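Local coordinates for protein similar to hydroxylamine oxidoreductase (Kuenenia stuttgartiensis, PDB 6H5L) that probably works as an oxidoreductase, carrying several c-type hemes within a large reductase complex formed with a partner cytochrome, at residues S174-Y184 against Q196-A206; K342-C350 against A359-D367. One frame throughout, in Å; residues are numbered along the deposited sequence.

Interaction 1: S174-Y184 against Q196-A206; sequences SWEANTIVPWY and QHGCDMCHSGA. With HEC (heme c), chain F.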
loop_
_atom_site.group_PDB
_atom_site.type_symbol
_atom_site.label_atom_id
_atom_site.label_comp_id
_atom_site.label_asym_id
_atom_site.label_seq_id
_atom_site.Cartn_x
_atom_site.Cartn_y
_atom_site.Cartn_z
ATOM N N SER A 174 -18.543 12.467 47.245
ATOM C CA SER A 174 -17.462 11.576 47.648
ATOM C C SER A 174 -16.629 12.181 48.771
ATOM O O SER A 174 -16.258 11.482 49.721
ATOM C CB SER A 174 -16.584 11.245 46.442
ATOM O OG SER A 174 -15.756 10.129 46.707
ATOM N N TRP A 175 -16.319 13.477 48.683
ATOM C CA TRP A 175 -15.525 14.102 49.734
ATOM C C TRP A 175 -16.320 14.252 51.022
ATOM O O TRP A 175 -15.732 14.290 52.110
ATOM C CB TRP A 175 -15.004 15.462 49.280
ATOM C CG TRP A 175 -13.887 15.954 50.141
ATOM C CD1 TRP A 175 -13.960 16.889 51.132
ATOM C CD2 TRP A 175 -12.525 15.515 50.102
ATOM N NE1 TRP A 175 -12.724 17.066 51.707
ATOM C CE2 TRP A 175 -11.826 16.233 51.092
ATOM C CE3 TRP A 175 -11.827 14.587 49.323
ATOM C CZ2 TRP A 175 -10.463 16.053 51.323
ATOM C CZ3 TRP A 175 -10.476 14.409 49.554
ATOM C CH2 TRP A 175 -9.808 15.139 50.545
ATOM N N GLU A 176 -17.647 14.351 50.921
ATOM C CA GLU A 176 -18.484 14.352 52.114
ATOM C C GLU A 176 -18.281 13.073 52.914
ATOM O O GLU A 176 -17.943 13.114 54.101
ATOM C CB GLU A 176 -19.956 14.518 51.727
ATOM C CG GLU A 176 -20.910 14.454 52.910
ATOM C CD GLU A 176 -22.358 14.290 52.489
ATOM O OE1 GLU A 176 -22.668 14.534 51.305
ATOM O OE2 GLU A 176 -23.185 13.910 53.343
ATOM N N ALA A 177 -18.465 11.921 52.265
ATOM C CA ALA A 177 -18.361 10.639 52.956
ATOM C C ALA A 177 -16.985 10.440 53.581
ATOM O O ALA A 177 -16.858 9.750 54.600
ATOM C CB ALA A 177 -18.672 9.502 51.991
ATOM N N ASN A 178 -15.947 11.026 52.989
ATOM C CA ASN A 178 -14.593 10.834 53.494
ATOM C C ASN A 178 -14.432 11.430 54.890
ATOM O O ASN A 178 -14.017 10.742 55.830
ATOM C CB ASN A 178 -13.583 11.445 52.522
ATOM C CG ASN A 178 -12.147 11.102 52.879
ATOM O OD1 ASN A 178 -11.882 10.103 53.551
ATOM N ND2 ASN A 178 -11.210 11.928 52.427
ATOM N N THR A 179 -14.761 12.712 55.045
ATOM C CA THR A 179 -14.469 13.445 56.269
ATOM C C THR A 179 -15.671 13.600 57.195
ATOM O O THR A 179 -15.519 14.151 58.289
ATOM C CB THR A 179 -13.906 14.831 55.932
ATOM O OG1 THR A 179 -14.923 15.625 55.309
ATOM C CG2 THR A 179 -12.719 14.704 54.986
ATOM N N ILE A 180 -16.858 13.134 56.797
ATOM C CA ILE A 180 -18.014 13.302 57.672
ATOM C C ILE A 180 -18.028 12.248 58.773
ATOM O O ILE A 180 -18.584 12.483 59.853
ATOM C CB ILE A 180 -19.326 13.283 56.865
ATOM C CG1 ILE A 180 -20.468 13.885 57.687
ATOM C CG2 ILE A 180 -19.677 11.863 56.428
ATOM C CD1 ILE A 180 -21.788 13.941 56.952
ATOM N N VAL A 181 -17.426 11.090 58.534
ATOM C CA VAL A 181 -17.436 10.027 59.546
ATOM C C VAL A 181 -16.525 10.427 60.700
ATOM O O VAL A 181 -15.470 11.048 60.467
ATOM C CB VAL A 181 -17.006 8.695 58.928
ATOM C CG1 VAL A 181 -18.067 8.209 57.946
ATOM C CG2 VAL A 181 -15.659 8.829 58.233
ATOM N N PRO A 182 -16.885 10.117 61.948
ATOM C CA PRO A 182 -16.118 10.648 63.085
ATOM C C PRO A 182 -14.745 10.024 63.253
ATOM O O PRO A 182 -13.879 10.650 63.877
ATOM C CB PRO A 182 -17.021 10.342 64.286
ATOM C CG PRO A 182 -17.804 9.146 63.860
ATOM C CD PRO A 182 -18.037 9.309 62.383
ATOM N N TRP A 183 -14.509 8.824 62.725
ATOM C CA TRP A 183 -13.219 8.175 62.921
ATOM C C TRP A 183 -12.128 8.725 62.011
ATOM O O TRP A 183 -10.967 8.327 62.155
ATOM C CB TRP A 183 -13.344 6.661 62.730
ATOM C CG TRP A 183 -13.961 6.236 61.432
ATOM C CD1 TRP A 183 -13.319 6.034 60.243
ATOM C CD2 TRP A 183 -15.342 5.934 61.196
ATOM N NE1 TRP A 183 -14.217 5.635 59.282
ATOM C CE2 TRP A 183 -15.466 5.567 59.842
ATOM C CE3 TRP A 183 -16.487 5.947 61.999
ATOM C CZ2 TRP A 183 -16.687 5.212 59.273
ATOM C CZ3 TRP A 183 -17.698 5.595 61.433
ATOM C CH2 TRP A 183 -17.789 5.234 60.082
ATOM N N TYR A 184 -12.462 9.629 61.088
ATOM C CA TYR A 184 -11.426 10.312 60.320
ATOM C C TYR A 184 -10.693 11.322 61.194
ATOM O O TYR A 184 -9.459 11.302 61.284
ATOM C CB TYR A 184 -12.041 10.995 59.095
ATOM C CG TYR A 184 -11.034 11.557 58.105
ATOM C CD1 TYR A 184 -10.387 12.765 58.347
ATOM C CD2 TYR A 184 -10.746 10.889 56.920
ATOM C CE1 TYR A 184 -9.472 13.281 57.448
ATOM C CE2 TYR A 184 -9.833 11.402 56.012
ATOM C CZ TYR A 184 -9.200 12.598 56.284
ATOM O OH TYR A 184 -8.291 13.119 55.393
ATOM N N GLN A 196 -4.439 7.858 56.403
ATOM C CA GLN A 196 -5.582 7.914 55.502
ATOM C C GLN A 196 -5.222 8.537 54.157
ATOM O O GLN A 196 -6.074 9.168 53.518
ATOM C CB GLN A 196 -6.722 8.678 56.175
ATOM C CG GLN A 196 -7.056 8.136 57.560
ATOM C CD GLN A 196 -8.054 8.992 58.308
ATOM O OE1 GLN A 196 -9.034 8.484 58.854
ATOM N NE2 GLN A 196 -7.807 10.295 58.348
ATOM N N HIS A 197 -3.964 8.380 53.730
ATOM C CA HIS A 197 -3.496 8.949 52.467
ATOM C C HIS A 197 -4.339 8.465 51.294
ATOM O O HIS A 197 -4.769 9.261 50.452
ATOM C CB HIS A 197 -2.023 8.586 52.262
ATOM C CG HIS A 197 -1.502 8.884 50.890
ATOM N ND1 HIS A 197 -0.882 10.073 50.572
ATOM C CD2 HIS A 197 -1.491 8.139 49.759
ATOM C CE1 HIS A 197 -0.519 10.051 49.302
ATOM N NE2 HIS A 197 -0.877 8.890 48.785
ATOM N N GLY A 198 -4.573 7.153 51.216
ATOM C CA GLY A 198 -5.382 6.612 50.142
ATOM C C GLY A 198 -6.833 7.039 50.193
ATOM O O GLY A 198 -7.503 7.044 49.156
ATOM N N CYS A 199 -7.329 7.409 51.375
ATOM C CA CYS A 199 -8.728 7.804 51.504
ATOM C C CYS A 199 -8.998 9.114 50.772
ATOM O O CYS A 199 -9.925 9.203 49.958
ATOM C CB CYS A 199 -9.107 7.918 52.981
ATOM S SG CYS A 199 -8.771 6.432 53.959
ATOM N N ASP A 200 -8.195 10.146 51.049
ATOM C CA ASP A 200 -8.365 11.423 50.362
ATOM C C ASP A 200 -8.103 11.295 48.867
ATOM O O ASP A 200 -8.690 12.034 48.068
ATOM C CB ASP A 200 -7.436 12.476 50.966
ATOM C CG ASP A 200 -7.690 12.702 52.442
ATOM O OD1 ASP A 200 -8.342 11.842 53.072
ATOM O OD2 ASP A 200 -7.249 13.743 52.972
ATOM N N MET A 201 -7.231 10.366 48.476
ATOM C CA MET A 201 -6.887 10.183 47.072
ATOM C C MET A 201 -7.983 9.459 46.302
ATOM O O MET A 201 -8.191 9.745 45.117
ATOM C CB MET A 201 -5.571 9.411 46.969
ATOM C CG MET A 201 -4.892 9.465 45.613
ATOM S SD MET A 201 -3.211 8.820 45.703
ATOM C CE MET A 201 -2.765 8.783 43.970
ATOM N N CYS A 202 -8.696 8.542 46.954
ATOM C CA CYS A 202 -9.738 7.764 46.300
ATOM C C CYS A 202 -11.090 8.459 46.320
ATOM O O CYS A 202 -11.891 8.260 45.399
ATOM C CB CYS A 202 -9.861 6.390 46.967
ATOM S SG CYS A 202 -10.693 5.119 45.985
ATOM N N HIS A 203 -11.366 9.264 47.348
ATOM C CA HIS A 203 -12.586 10.059 47.419
ATOM C C HIS A 203 -12.423 11.450 46.824
ATOM O O HIS A 203 -13.189 12.355 47.172
ATOM C CB HIS A 203 -13.070 10.160 48.867
ATOM C CG HIS A 203 -13.660 8.894 49.399
ATOM N ND1 HIS A 203 -15.015 8.740 49.625
ATOM C CD2 HIS A 203 -13.086 7.720 49.742
ATOM C CE1 HIS A 203 -15.249 7.528 50.093
ATOM N NE2 HIS A 203 -14.095 6.890 50.172
ATOM N N SER A 204 -11.464 11.628 45.924
ATOM C CA SER A 204 -11.198 12.903 45.279
ATOM C C SER A 204 -12.007 13.115 44.006
ATOM O O SER A 204 -11.797 14.119 43.315
ATOM C CB SER A 204 -9.704 13.033 44.957
ATOM O OG SER A 204 -9.296 12.070 43.999
ATOM N N GLY A 205 -12.914 12.201 43.675
ATOM C CA GLY A 205 -13.673 12.306 42.445
ATOM C C GLY A 205 -14.885 13.209 42.543
ATOM O O GLY A 205 -15.791 13.131 41.709
ATOM N N ALA A 206 -14.916 14.073 43.559
ATOM C CA ALA A 206 -16.045 14.974 43.760
ATOM C C ALA A 206 -15.855 16.310 43.053
ATOM O O ALA A 206 -16.818 16.865 42.512
ATOM C CB ALA A 206 -16.282 15.202 45.255
HETATM FE FE HEC F . -14.465 5.071 50.892
HETATM C CHA HEC F . -17.592 3.848 50.431
HETATM C CHB HEC F . -15.291 6.525 53.767
HETATM C CHC HEC F . -11.077 5.210 51.806
HETATM C CHD HEC F . -13.522 4.239 47.748
HETATM N NA HEC F . -16.150 5.180 51.903
HETATM C C1A HEC F . -17.352 4.582 51.578
HETATM C C2A HEC F . -18.281 4.869 52.660
HETATM C C3A HEC F . -17.641 5.608 53.572
HETATM C C4A HEC F . -16.283 5.822 53.117
HETATM C CMA HEC F . -18.245 6.144 54.889
HETATM C CAA HEC F . -19.756 4.420 52.764
HETATM C CBA HEC F . -20.562 4.968 51.593
HETATM C CGA HEC F . -21.125 6.314 51.961
HETATM O O1A HEC F . -20.905 7.270 51.178
HETATM O O2A HEC F . -21.776 6.437 53.032
HETATM N NB HEC F . -13.351 5.812 52.478
HETATM C C1B HEC F . -13.947 6.248 53.637
HETATM C C2B HEC F . -12.935 6.345 54.670
HETATM C C3B HEC F . -11.749 5.976 54.122
HETATM C C4B HEC F . -12.008 5.637 52.733
HETATM C CMB HEC F . -13.298 6.812 56.100
HETATM C CAB HEC F . -10.310 5.876 54.709
HETATM C CBB HEC F . -10.012 6.687 55.991
HETATM N NC HEC F . -12.617 4.820 49.944
HETATM C C1C HEC F . -11.356 4.839 50.508
HETATM C C2C HEC F . -10.414 4.301 49.540
HETATM C C3C HEC F . -11.075 4.136 48.381
HETATM C C4C HEC F . -12.481 4.394 48.637
HETATM C CMC HEC F . -8.879 4.289 49.734
HETATM C CAC HEC F . -10.502 3.656 47.023
HETATM C CBC HEC F . -9.910 2.235 47.132
HETATM N ND HEC F . -15.419 4.163 49.323
HETATM C C1D HEC F . -14.826 3.943 48.085
HETATM C C2D HEC F . -15.805 3.346 47.204
HETATM C C3D HEC F . -17.090 3.223 48.044
HETATM C C4D HEC F . -16.748 3.754 49.344
HETATM C CMD HEC F . -15.577 2.939 45.732
HETATM C CAD HEC F . -18.465 2.653 47.625
HETATM C CBD HEC F . -18.318 1.262 47.015
HETATM C CGD HEC F . -19.678 0.759 46.619
HETATM O O1D HEC F . -20.681 1.399 47.022
HETATM O O2D HEC F . -19.761 -0.277 45.910
HETATM O O HOH W 1 -14.454 9.792 44.472
HETATM O O HOH W 2 -10.021 6.460 60.566
HETATM O O HOH W 3 -14.172 3.053 51.436
#
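The CxxCH heme-attachment motif from Cys199 to His203 packs against helix 174-180, and His203 is the residue most covered by the other segment. Cys199 SG and Cys202 SG are thioether-linked to heme F, while His203 NE2 binds the iron at 2.0 Å. On the far side of that ring, His203 ND1 donates to Ser174 O (3.0 Å, 146°), a second-shell bond that, with the iron, limits how the imidazole can turn. Opposite the histidine the iron carries a water, an arrangement consistent with the catalytic heme of the hydroxylamine oxidoreductase family. Asp200 OD1 is gripped twice. Tyr184 OH reaches its syn lone pair at 2.6 Å, the phenol ring and carboxylate nearly coplanar; Asn178 ND2 arrives from above the carboxylate plane at 2.9 Å, in a nearly straight bond (167°). The hydroxyl, also bonded to Gln48, gets there because CG of Tyr184 lies anti to the backbone N (chi1 -171°). Gln196 NE2 sits over the centre of one face of this ring, 3.3 Å from Tyr184 CE2, and Thr179 CG2 covers the other. A phenylalanine in place of Tyr184 would probably keep that sandwich but leave Asp200 OD1 without its syn donor and Gln48 without its hydroxyl partner. Trp175 points its ring edge at the motif backbone, with CZ3 3.3 Å from Asp200 O. Two waters bridge the segments: one joins Ser174 OG to Cys202 O and Gly205 N, the other links Trp183 O to Gln196 OE1. Helices 174-180 and 197-202 run nearly antiparallel, their axes 9.8 Å apart. Trp54 of helix 51-54 covers Asp200, Tyr28 of helix 22-28 lies against Trp175, and Trp484 of a second subunit packs on Gln196 and Cys199.

Interaction 2: K342-C350 against A359-D367; sequences KRSYWLEVC and ADTYLKSLD. With HEC (heme c), chain J.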
loop_
_atom_site.group_PDB
_atom_site.type_symbol
_atom_site.label_atom_id
_atom_site.label_comp_id
_atom_site.label_asym_id
_atom_site.label_seq_id
_atom_site.Cartn_x
_atom_site.Cartn_y
_atom_site.Cartn_z
ATOM N N LYS A 342 -35.898 -0.218 38.400
ATOM C CA LYS A 342 -34.445 -0.227 38.247
ATOM C C LYS A 342 -33.955 -1.576 37.736
ATOM O O LYS A 342 -33.087 -1.639 36.858
ATOM C CB LYS A 342 -33.771 0.111 39.576
ATOM C CG LYS A 342 -33.879 1.565 40.003
ATOM C CD LYS A 342 -33.128 1.788 41.308
ATOM C CE LYS A 342 -33.271 3.213 41.808
ATOM N NZ LYS A 342 -32.625 3.388 43.140
ATOM N N ARG A 343 -34.497 -2.668 38.282
ATOM C CA ARG A 343 -34.128 -3.998 37.812
ATOM C C ARG A 343 -34.504 -4.185 36.346
ATOM O O ARG A 343 -33.768 -4.825 35.586
ATOM C CB ARG A 343 -34.793 -5.060 38.691
ATOM C CG ARG A 343 -34.654 -6.494 38.196
ATOM C CD ARG A 343 -33.198 -6.901 38.039
ATOM N NE ARG A 343 -32.415 -6.628 39.239
ATOM C CZ ARG A 343 -32.378 -7.420 40.305
ATOM N NH1 ARG A 343 -33.087 -8.541 40.328
ATOM N NH2 ARG A 343 -31.636 -7.091 41.353
ATOM N N SER A 344 -35.642 -3.620 35.928
ATOM C CA SER A 344 -36.036 -3.710 34.526
ATOM C C SER A 344 -35.078 -2.945 33.625
ATOM O O SER A 344 -34.818 -3.373 32.495
ATOM C CB SER A 344 -37.463 -3.191 34.340
ATOM O OG SER A 344 -37.521 -1.786 34.515
ATOM N N TYR A 345 -34.542 -1.818 34.105
ATOM C CA TYR A 345 -33.540 -1.094 33.329
ATOM C C TYR A 345 -32.276 -1.927 33.161
ATOM O O TYR A 345 -31.662 -1.923 32.088
ATOM C CB TYR A 345 -33.212 0.244 33.996
ATOM C CG TYR A 345 -34.409 1.127 34.280
ATOM C CD1 TYR A 345 -35.573 1.029 33.527
ATOM C CD2 TYR A 345 -34.370 2.065 35.305
ATOM C CE1 TYR A 345 -36.664 1.836 33.791
ATOM C CE2 TYR A 345 -35.454 2.875 35.575
ATOM C CZ TYR A 345 -36.599 2.757 34.815
ATOM O OH TYR A 345 -37.681 3.564 35.081
ATOM N N TRP A 346 -31.870 -2.644 34.214
ATOM C CA TRP A 346 -30.753 -3.574 34.093
ATOM C C TRP A 346 -31.045 -4.642 33.049
ATOM O O TRP A 346 -30.177 -4.983 32.237
ATOM C CB TRP A 346 -30.457 -4.230 35.443
ATOM C CG TRP A 346 -29.752 -3.348 36.426
ATOM C CD1 TRP A 346 -30.284 -2.779 37.547
ATOM C CD2 TRP A 346 -28.379 -2.942 36.385
ATOM N NE1 TRP A 346 -29.329 -2.043 38.203
ATOM C CE2 TRP A 346 -28.150 -2.127 37.510
ATOM C CE3 TRP A 346 -27.321 -3.187 35.504
ATOM C CZ2 TRP A 346 -26.910 -1.555 37.778
ATOM C CZ3 TRP A 346 -26.090 -2.619 35.772
ATOM C CH2 TRP A 346 -25.895 -1.812 36.901
ATOM N N LEU A 347 -32.266 -5.180 33.056
ATOM C CA LEU A 347 -32.621 -6.237 32.117
ATOM C C LEU A 347 -32.602 -5.740 30.678
ATOM O O LEU A 347 -32.366 -6.527 29.754
ATOM C CB LEU A 347 -33.991 -6.815 32.473
ATOM C CG LEU A 347 -34.030 -7.607 33.782
ATOM C CD1 LEU A 347 -35.439 -8.089 34.095
ATOM C CD2 LEU A 347 -33.061 -8.778 33.721
ATOM N N GLU A 348 -32.840 -4.443 30.464
ATOM C CA GLU A 348 -32.715 -3.887 29.121
ATOM C C GLU A 348 -31.273 -3.946 28.634
ATOM O O GLU A 348 -31.022 -4.158 27.443
ATOM C CB GLU A 348 -33.234 -2.450 29.092
ATOM C CG GLU A 348 -34.690 -2.304 29.496
ATOM C CD GLU A 348 -35.220 -0.904 29.264
ATOM O OE1 GLU A 348 -36.241 -0.762 28.558
ATOM O OE2 GLU A 348 -34.609 0.055 29.777
ATOM N N VAL A 349 -30.313 -3.764 29.543
ATOM C CA VAL A 349 -28.907 -3.886 29.172
ATOM C C VAL A 349 -28.570 -5.333 28.840
ATOM O O VAL A 349 -28.007 -5.630 27.780
ATOM C CB VAL A 349 -28.004 -3.343 30.295
ATOM C CG1 VAL A 349 -26.559 -3.761 30.066
ATOM C CG2 VAL A 349 -28.110 -1.837 30.377
ATOM N N CYS A 350 -28.918 -6.256 29.739
ATOM C CA CYS A 350 -28.557 -7.655 29.545
ATOM C C CYS A 350 -29.272 -8.271 28.349
ATOM O O CYS A 350 -28.722 -9.167 27.698
ATOM C CB CYS A 350 -28.868 -8.458 30.806
ATOM S SG CYS A 350 -28.475 -7.648 32.369
ATOM N N ALA A 359 -31.065 -13.552 31.894
ATOM C CA ALA A 359 -30.643 -12.369 32.635
ATOM C C ALA A 359 -31.434 -12.215 33.926
ATOM O O ALA A 359 -30.857 -11.973 34.993
ATOM C CB ALA A 359 -30.803 -11.127 31.763
ATOM N N ASP A 360 -32.761 -12.344 33.846
ATOM C CA ASP A 360 -33.593 -12.215 35.037
ATOM C C ASP A 360 -33.309 -13.334 36.028
ATOM O O ASP A 360 -33.278 -13.104 37.243
ATOM C CB ASP A 360 -35.070 -12.200 34.642
ATOM C CG ASP A 360 -35.988 -11.923 35.816
ATOM O OD1 ASP A 360 -35.783 -10.904 36.508
ATOM O OD2 ASP A 360 -36.921 -12.721 36.038
ATOM N N THR A 361 -33.094 -14.554 35.527
ATOM C CA THR A 361 -32.729 -15.664 36.403
ATOM C C THR A 361 -31.429 -15.377 37.140
ATOM O O THR A 361 -31.302 -15.682 38.334
ATOM C CB THR A 361 -32.609 -16.957 35.595
ATOM O OG1 THR A 361 -33.885 -17.296 35.041
ATOM C CG2 THR A 361 -32.118 -18.098 36.467
ATOM N N TYR A 362 -30.452 -14.783 36.451
ATOM C CA TYR A 362 -29.173 -14.510 37.096
ATOM C C TYR A 362 -29.304 -13.412 38.144
ATOM O O TYR A 362 -28.835 -13.566 39.276
ATOM C CB TYR A 362 -28.111 -14.129 36.063
ATOM C CG TYR A 362 -26.745 -14.053 36.695
ATOM C CD1 TYR A 362 -25.958 -15.187 36.817
ATOM C CD2 TYR A 362 -26.259 -12.859 37.212
ATOM C CE1 TYR A 362 -24.720 -15.136 37.415
ATOM C CE2 TYR A 362 -25.019 -12.798 37.814
ATOM C CZ TYR A 362 -24.255 -13.940 37.910
ATOM O OH TYR A 362 -23.019 -13.895 38.508
ATOM N N LEU A 363 -29.922 -12.286 37.779
ATOM C CA LEU A 363 -30.059 -11.189 38.731
ATOM C C LEU A 363 -30.945 -11.575 39.909
ATOM O O LEU A 363 -30.752 -11.070 41.021
ATOM C CB LEU A 363 -30.603 -9.946 38.026
ATOM C CG LEU A 363 -29.649 -9.338 36.995
ATOM C CD1 LEU A 363 -30.264 -8.122 36.324
ATOM C CD2 LEU A 363 -28.316 -8.980 37.639
ATOM N N LYS A 364 -31.917 -12.465 39.687
ATOM C CA LYS A 364 -32.680 -13.011 40.806
ATOM C C LYS A 364 -31.806 -13.869 41.711
ATOM O O LYS A 364 -32.055 -13.948 42.920
ATOM C CB LYS A 364 -33.875 -13.813 40.288
ATOM C CG LYS A 364 -35.109 -12.963 40.034
ATOM C CD LYS A 364 -35.980 -13.540 38.933
ATOM C CE LYS A 364 -36.483 -14.933 39.263
ATOM N NZ LYS A 364 -37.288 -15.494 38.141
ATOM N N SER A 365 -30.779 -14.513 41.153
ATOM C CA SER A 365 -29.824 -15.239 41.985
ATOM C C SER A 365 -28.930 -14.281 42.763
ATOM O O SER A 365 -28.520 -14.591 43.887
ATOM C CB SER A 365 -28.979 -16.176 41.128
ATOM O OG SER A 365 -29.789 -17.114 40.441
ATOM N N LEU A 366 -28.611 -13.124 42.180
ATOM C CA LEU A 366 -27.907 -12.087 42.929
ATOM C C LEU A 366 -28.714 -11.647 44.142
ATOM O O LEU A 366 -28.162 -11.459 45.233
ATOM C CB LEU A 366 -27.610 -10.890 42.025
ATOM C CG LEU A 366 -27.167 -9.601 42.721
ATOM C CD1 LEU A 366 -25.812 -9.782 43.390
ATOM C CD2 LEU A 366 -27.136 -8.433 41.741
ATOM N N ASP A 367 -30.028 -11.474 43.969
ATOM C CA ASP A 367 -30.883 -11.118 45.096
ATOM C C ASP A 367 -30.890 -12.216 46.152
ATOM O O ASP A 367 -30.819 -11.933 47.354
ATOM C CB ASP A 367 -32.305 -10.837 44.605
ATOM C CG ASP A 367 -32.368 -9.688 43.616
ATOM O OD1 ASP A 367 -31.517 -8.778 43.704
ATOM O OD2 ASP A 367 -33.271 -9.696 42.752
HETATM FE FE HEC J . -23.302 -11.355 29.679
HETATM C CHA HEC J . -21.342 -14.151 29.734
HETATM C CHB HEC J . -24.586 -12.228 32.781
HETATM C CHC HEC J . -25.087 -8.415 29.828
HETATM C CHD HEC J . -22.288 -10.588 26.496
HETATM N NA HEC J . -22.993 -12.882 31.029
HETATM C C1A HEC J . -22.184 -13.980 30.810
HETATM C C2A HEC J . -22.377 -14.906 31.909
HETATM C C3A HEC J . -23.272 -14.375 32.742
HETATM C C4A HEC J . -23.679 -13.091 32.210
HETATM C CMA HEC J . -23.784 -15.016 34.048
HETATM C CAA HEC J . -21.686 -16.275 32.094
HETATM C CBA HEC J . -22.215 -17.249 31.050
HETATM C CGA HEC J . -21.759 -18.650 31.359
HETATM O O1A HEC J . -22.078 -19.563 30.556
HETATM O O2A HEC J . -21.083 -18.854 32.400
HETATM N NB HEC J . -24.621 -10.499 31.037
HETATM C C1B HEC J . -24.956 -11.000 32.280
HETATM C C2B HEC J . -25.758 -10.010 32.970
HETATM C C3B HEC J . -25.903 -8.957 32.152
HETATM C C4B HEC J . -25.187 -9.245 30.924
HETATM C CMB HEC J . -26.343 -10.195 34.390
HETATM C CAB HEC J . -26.679 -7.648 32.427
HETATM C CBB HEC J . -26.027 -6.833 33.566
HETATM N NC HEC J . -23.639 -9.805 28.401
HETATM C C1C HEC J . -24.385 -8.673 28.669
HETATM C C2C HEC J . -24.222 -7.755 27.561
HETATM C C3C HEC J . -23.530 -8.386 26.600
HETATM C C4C HEC J . -23.093 -9.666 27.137
HETATM C CMC HEC J . -25.001 -6.429 27.418
HETATM C CAC HEC J . -23.173 -7.827 25.197
HETATM C CBC HEC J . -22.299 -6.554 25.252
HETATM N ND HEC J . -21.985 -12.214 28.333
HETATM C C1D HEC J . -21.792 -11.762 27.029
HETATM C C2D HEC J . -20.978 -12.729 26.322
HETATM C C3D HEC J . -20.688 -13.842 27.340
HETATM C C4D HEC J . -21.350 -13.434 28.557
HETATM C CMD HEC J . -20.506 -12.660 24.853
HETATM C CAD HEC J . -19.863 -15.132 27.137
HETATM C CBD HEC J . -20.804 -16.332 27.092
HETATM C CGD HEC J . -20.148 -17.523 27.737
HETATM O O1D HEC J . -19.655 -17.384 28.887
HETATM O O2D HEC J . -20.128 -18.615 27.111
#
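Leu363 plugs as a knob into a hole made by Arg343, Trp346, Leu347 and Cys350, and this is the tight part of the contact. Its CD1 branch does the work, 3.6 Å from Arg343 CD and 3.9 Å from Leu347 CD2, while CD2 turns to heme J and approaches methyl CMB. Beside Leu347, the CB atoms of Ala359 and Cys350 meet; Cys350 SG continues into a thioether to the heme, as the first cysteine of a CxxCH motif. Tyr362 lays one ring face over heme methyl CMA. At the Asp367 end, Arg343 bends at chi2 (58°) and chi3, bringing its guanidinium over Leu363 CB and end-on to Asp367. NH1 meets Asp367 OD2 at 2.7 Å and NH2 meets Asp367 OD1 at 2.9 Å, the two flat groups almost coplanar. Trp302 NE1 also donates to OD1, so the carboxylate is firmly pinned. The other flank is looser: Leu347 CD1 merely brushes Asp360 OD1 at 3.7 Å, and exposed Lys364 reaches Asp360 OD2 only in a weak salt bridge. Arg35 of the partner cytochrome chain packs on Leu347 at this side. The segments 342-350 and 359-367, parts of helices 337-350 and 356-389, cross at 133°; helix 455-476 lies against Leu366, and strand 286-288 touches Val349.

Both contacts tie a heme-attachment motif to a nearby helix, but they share no helix, and their nearest atoms are about 17 Å apart. Interaction 1 lies about 9 Å from the centre of the chain and is buried throughout; its bonds run from neutral side-chain donors to a carboxylate and a backbone carbonyl, helped by two waters and centred on an iron-bound histidine. Interaction 2, about 23 Å from the chain centre, relies on leucine packing and an arginine-aspartate salt bridge, with one flank reaching solvent and the partner cytochrome. The assembly brings such sites together: His197 in 196-206 meets the ring of Tyr362 of a second subunit, from that subunit's own 359-367.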